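Local coordinates for protein CRISPR-associated endonuclease C2c1 (Alicyclobacillus acidoterrestris, PDB 5U31) that cuts target DNA with its RuvC nuclease domain, guided by RNA and dependent on a protospacer adjacent motif, in bacterial CRISPR immunity, at residues D541-D553 / S558-V570. The protein carries 3 engineered substitutions. Numbering follows the deposited sequence.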
loop_
_atom_site.group_PDB
_atom_site.type_symbol
_atom_site.label_atom_id
_atom_site.label_comp_id
_atom_site.label_asym_id
_atom_site.label_seq_id
_atom_site.Cartn_x
_atom_site.Cartn_y
_atom_site.Cartn_z
ATOM N N ASP A 541 -27.707 -1.815 -21.221
ATOM C CA ASP A 541 -29.153 -1.958 -21.360
ATOM C C ASP A 541 -29.896 -0.875 -20.587
ATOM O O ASP A 541 -30.893 -0.325 -21.071
ATOM C CB ASP A 541 -29.596 -3.339 -20.874
ATOM C CG ASP A 541 -29.466 -4.404 -21.940
ATOM O OD1 ASP A 541 -29.176 -4.051 -23.102
ATOM O OD2 ASP A 541 -29.657 -5.596 -21.615
ATOM N N LYS A 542 -29.414 -0.545 -19.390
ATOM C CA LYS A 542 -30.209 0.199 -18.423
ATOM C C LYS A 542 -30.003 1.707 -18.474
ATOM O O LYS A 542 -30.851 2.444 -17.957
ATOM C CB LYS A 542 -29.904 -0.303 -17.008
ATOM C CG LYS A 542 -30.112 -1.800 -16.827
ATOM C CD LYS A 542 -29.656 -2.269 -15.453
ATOM C CE LYS A 542 -29.811 -3.777 -15.307
ATOM N NZ LYS A 542 -29.388 -4.267 -13.963
ATOM N N LEU A 543 -28.917 2.196 -19.071
ATOM C CA LEU A 543 -28.680 3.634 -19.026
ATOM C C LEU A 543 -29.527 4.415 -20.022
ATOM O O LEU A 543 -29.542 5.649 -19.956
ATOM C CB LEU A 543 -27.196 3.947 -19.243
ATOM C CG LEU A 543 -26.443 3.442 -20.469
ATOM C CD1 LEU A 543 -26.658 4.338 -21.657
ATOM C CD2 LEU A 543 -24.980 3.394 -20.145
ATOM N N SER A 544 -30.224 3.743 -20.939
ATOM C CA SER A 544 -31.156 4.456 -21.806
ATOM C C SER A 544 -32.365 4.945 -21.018
ATOM O O SER A 544 -32.810 6.085 -21.193
ATOM C CB SER A 544 -31.593 3.557 -22.962
ATOM O OG SER A 544 -32.147 2.343 -22.480
ATOM N N ASP A 545 -32.903 4.096 -20.136
ATOM C CA ASP A 545 -34.042 4.469 -19.306
ATOM C C ASP A 545 -33.642 5.350 -18.133
ATOM O O ASP A 545 -34.460 6.143 -17.656
ATOM C CB ASP A 545 -34.745 3.220 -18.779
ATOM C CG ASP A 545 -35.390 2.409 -19.876
ATOM O OD1 ASP A 545 -35.851 3.010 -20.870
ATOM O OD2 ASP A 545 -35.437 1.168 -19.740
ATOM N N TYR A 546 -32.407 5.207 -17.642
ATOM C CA TYR A 546 -31.959 6.014 -16.511
ATOM C C TYR A 546 -31.944 7.497 -16.869
ATOM O O TYR A 546 -32.438 8.336 -16.105
ATOM C CB TYR A 546 -30.577 5.547 -16.046
ATOM C CG TYR A 546 -30.045 6.308 -14.846
ATOM C CD1 TYR A 546 -30.329 5.891 -13.551
ATOM C CD2 TYR A 546 -29.263 7.444 -15.010
ATOM C CE1 TYR A 546 -29.847 6.586 -12.455
ATOM C CE2 TYR A 546 -28.782 8.144 -13.923
ATOM C CZ TYR A 546 -29.075 7.714 -12.648
ATOM O OH TYR A 546 -28.593 8.417 -11.567
ATOM N N LEU A 547 -31.383 7.841 -18.031
ATOM C CA LEU A 547 -31.405 9.233 -18.467
ATOM C C LEU A 547 -32.827 9.742 -18.635
ATOM O O LEU A 547 -33.094 10.928 -18.409
ATOM C CB LEU A 547 -30.629 9.394 -19.772
ATOM C CG LEU A 547 -29.145 9.725 -19.635
ATOM C CD1 LEU A 547 -28.582 10.088 -20.993
ATOM C CD2 LEU A 547 -28.946 10.863 -18.652
ATOM N N ALA A 548 -33.753 8.866 -19.030
ATOM C CA ALA A 548 -35.154 9.261 -19.104
ATOM C C ALA A 548 -35.713 9.556 -17.717
ATOM O O ALA A 548 -36.471 10.516 -17.536
ATOM C CB ALA A 548 -35.969 8.170 -19.800
ATOM N N GLU A 549 -35.339 8.746 -16.725
ATOM C CA GLU A 549 -35.787 8.949 -15.353
ATOM C C GLU A 549 -34.952 9.976 -14.601
ATOM O O GLU A 549 -35.401 10.473 -13.563
ATOM C CB GLU A 549 -35.760 7.620 -14.591
ATOM C CG GLU A 549 -36.927 6.693 -14.895
ATOM C CD GLU A 549 -38.184 7.078 -14.138
ATOM O OE1 GLU A 549 -38.065 7.750 -13.089
ATOM O OE2 GLU A 549 -39.290 6.711 -14.590
ATOM N N HIS A 550 -33.754 10.300 -15.085
ATOM C CA HIS A 550 -32.846 11.215 -14.390
ATOM C C HIS A 550 -32.229 12.176 -15.394
ATOM O O HIS A 550 -31.048 12.068 -15.743
ATOM C CB HIS A 550 -31.764 10.438 -13.640
ATOM C CG HIS A 550 -32.302 9.440 -12.665
ATOM N ND1 HIS A 550 -32.341 9.673 -11.308
ATOM C CD2 HIS A 550 -32.819 8.204 -12.850
ATOM C CE1 HIS A 550 -32.859 8.622 -10.697
ATOM N NE2 HIS A 550 -33.159 7.717 -11.611
ATOM N N PRO A 551 -33.000 13.147 -15.869
ATOM C CA PRO A 551 -32.462 14.101 -16.839
ATOM C C PRO A 551 -31.653 15.194 -16.164
ATOM O O PRO A 551 -31.935 15.608 -15.036
ATOM C CB PRO A 551 -33.721 14.676 -17.505
ATOM C CG PRO A 551 -34.911 14.022 -16.803
ATOM C CD PRO A 551 -34.395 13.451 -15.529
ATOM N N ASP A 552 -30.624 15.651 -16.877
ATOM C CA ASP A 552 -29.798 16.750 -16.391
ATOM C C ASP A 552 -30.643 18.001 -16.207
ATOM O O ASP A 552 -31.334 18.440 -17.130
ATOM C CB ASP A 552 -28.656 17.035 -17.367
ATOM C CG ASP A 552 -27.829 15.806 -17.684
ATOM O OD1 ASP A 552 -28.307 14.953 -18.463
ATOM O OD2 ASP A 552 -26.698 15.700 -17.166
ATOM N N ASP A 553 -30.582 18.577 -15.006
ATOM C CA ASP A 553 -31.346 19.773 -14.682
ATOM C C ASP A 553 -30.467 20.898 -14.155
ATOM O O ASP A 553 -30.994 21.932 -13.728
ATOM C CB ASP A 553 -32.436 19.442 -13.663
ATOM C CG ASP A 553 -31.904 18.663 -12.483
ATOM O OD1 ASP A 553 -30.687 18.747 -12.206
ATOM O OD2 ASP A 553 -32.704 17.953 -11.842
ATOM N N SER A 558 -23.563 18.390 -4.331
ATOM C CA SER A 558 -24.221 17.187 -3.842
ATOM C C SER A 558 -25.699 17.120 -4.202
ATOM O O SER A 558 -26.309 16.060 -4.024
ATOM C CB SER A 558 -24.060 17.096 -2.327
ATOM O OG SER A 558 -24.649 18.215 -1.688
ATOM N N GLU A 559 -26.289 18.205 -4.700
ATOM C CA GLU A 559 -27.706 18.206 -5.036
ATOM C C GLU A 559 -28.004 17.664 -6.427
ATOM O O GLU A 559 -29.179 17.561 -6.791
ATOM C CB GLU A 559 -28.269 19.626 -4.930
ATOM C CG GLU A 559 -28.227 20.193 -3.531
ATOM C CD GLU A 559 -28.663 21.638 -3.491
ATOM O OE1 GLU A 559 -28.435 22.356 -4.488
ATOM O OE2 GLU A 559 -29.235 22.055 -2.462
ATOM N N GLY A 560 -26.984 17.317 -7.208
ATOM C CA GLY A 560 -27.186 16.877 -8.574
ATOM C C GLY A 560 -26.897 15.421 -8.851
ATOM O O GLY A 560 -26.877 15.024 -10.025
ATOM N N LEU A 561 -26.674 14.600 -7.824
ATOM C CA LEU A 561 -26.345 13.198 -8.047
ATOM C C LEU A 561 -27.510 12.401 -8.614
ATOM O O LEU A 561 -27.293 11.301 -9.130
ATOM C CB LEU A 561 -25.874 12.559 -6.743
ATOM C CG LEU A 561 -24.471 12.947 -6.285
ATOM C CD1 LEU A 561 -24.216 12.436 -4.879
ATOM C CD2 LEU A 561 -23.427 12.401 -7.256
ATOM N N LEU A 562 -28.734 12.914 -8.528
ATOM C CA LEU A 562 -29.895 12.205 -9.041
ATOM C C LEU A 562 -30.345 12.732 -10.394
ATOM O O LEU A 562 -31.424 12.359 -10.867
ATOM C CB LEU A 562 -31.048 12.271 -8.036
ATOM C CG LEU A 562 -30.899 11.493 -6.724
ATOM C CD1 LEU A 562 -32.256 11.001 -6.239
ATOM C CD2 LEU A 562 -29.927 10.326 -6.862
ATOM N N SER A 563 -29.542 13.583 -11.027
ATOM C CA SER A 563 -29.869 14.152 -12.328
ATOM C C SER A 563 -28.612 14.150 -13.180
ATOM O O SER A 563 -27.601 14.751 -12.801
ATOM C CB SER A 563 -30.421 15.570 -12.185
ATOM O OG SER A 563 -29.439 16.443 -11.656
ATOM N N GLY A 564 -28.677 13.484 -14.326
ATOM C CA GLY A 564 -27.521 13.307 -15.173
ATOM C C GLY A 564 -26.756 12.042 -14.836
ATOM O O GLY A 564 -27.021 11.351 -13.849
ATOM N N LEU A 565 -25.780 11.735 -15.688
ATOM C CA LEU A 565 -24.961 10.537 -15.513
ATOM C C LEU A 565 -23.562 10.866 -16.027
ATOM O O LEU A 565 -23.337 10.895 -17.240
ATOM C CB LEU A 565 -25.571 9.350 -16.245
ATOM C CG LEU A 565 -25.005 7.966 -15.923
ATOM C CD1 LEU A 565 -25.056 7.696 -14.426
ATOM C CD2 LEU A 565 -25.758 6.892 -16.691
ATOM N N ARG A 566 -22.634 11.116 -15.102
ATOM C CA ARG A 566 -21.279 11.530 -15.434
ATOM C C ARG A 566 -20.265 10.635 -14.740
ATOM O O ARG A 566 -20.482 10.176 -13.617
ATOM C CB ARG A 566 -21.013 12.984 -15.031
ATOM C CG ARG A 566 -21.848 13.999 -15.769
ATOM C CD ARG A 566 -21.757 15.370 -15.123
ATOM N NE ARG A 566 -22.327 16.376 -16.009
ATOM C CZ ARG A 566 -23.620 16.665 -16.066
ATOM N NH1 ARG A 566 -24.058 17.585 -16.914
ATOM N NH2 ARG A 566 -24.475 16.037 -15.272
ATOM N N VAL A 567 -19.141 10.415 -15.416
ATOM C CA VAL A 567 -18.053 9.591 -14.908
ATOM C C VAL A 567 -16.767 10.400 -14.986
ATOM O O VAL A 567 -16.491 11.036 -16.009
ATOM C CB VAL A 567 -17.909 8.279 -15.703
ATOM C CG1 VAL A 567 -16.721 7.477 -15.196
ATOM C CG2 VAL A 567 -19.188 7.460 -15.630
HETATM N N MSE A 568 -15.986 10.378 -13.914
HETATM C CA MSE A 568 -14.693 11.042 -13.935
HETATM C C MSE A 568 -13.568 10.018 -13.889
HETATM O O MSE A 568 -13.501 9.206 -12.969
HETATM C CB MSE A 568 -14.565 12.014 -12.767
HETATM C CG MSE A 568 -13.319 12.866 -12.835
HETATM SE SE MSE A 568 -13.057 13.926 -11.228
HETATM C CE MSE A 568 -12.668 12.470 -9.998
ATOM N N SER A 569 -12.691 10.045 -14.886
ATOM C CA SER A 569 -11.544 9.151 -14.909
ATOM C C SER A 569 -10.334 9.873 -14.340
ATOM O O SER A 569 -10.177 11.082 -14.520
ATOM C CB SER A 569 -11.256 8.653 -16.325
ATOM O OG SER A 569 -11.108 9.732 -17.225
ATOM N N VAL A 570 -9.486 9.127 -13.639
ATOM C CA VAL A 570 -8.379 9.701 -12.889
ATOM C C VAL A 570 -7.108 8.947 -13.237
ATOM O O VAL A 570 -7.062 7.716 -13.131
ATOM C CB VAL A 570 -8.631 9.645 -11.371
ATOM C CG1 VAL A 570 -7.470 10.271 -10.617
ATOM C CG2 VAL A 570 -9.934 10.327 -11.026
#
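Y546 and L565 both send CG away from their own backbone N (chi1 -178° and -167°), and this brings the tyrosine ring and the leucine methyls together: CD1 of L565 lies 3.8 Å from CE2 of Y546, while CD2 reaches towards CB of L543. G564 O sits at the edge of the same ring. H550, just past the end of helix 543-549, lays CD2 over one face of Y546 and is gripped twice by 558-570. H550 ND1 donates to L562 O (2.9 Å), with the acceptor close to the imidazole plane, which fixes the turn of the ring; H550 O accepts from G564 N at 3.1 Å. All this belongs to RuvC-I, one of the pieces from which the RNase H-like RuvC domain is assembled: the chain leaves the helix, passes through the type I turn G560-S563 and enters strand 566-572, which lies between strands 578-587 and 845-850 in the mixed sheet. At the turn, S563 OG donates to D553 OD1 (2.7 Å) from above the carboxylate plane. The extended R566 side chain reaches D552, NH2 to OD2 2.9 Å, in a salt bridge whose hydrogen bond is weak and bent; R566 NE forms a second salt bridge, to E616 OE1.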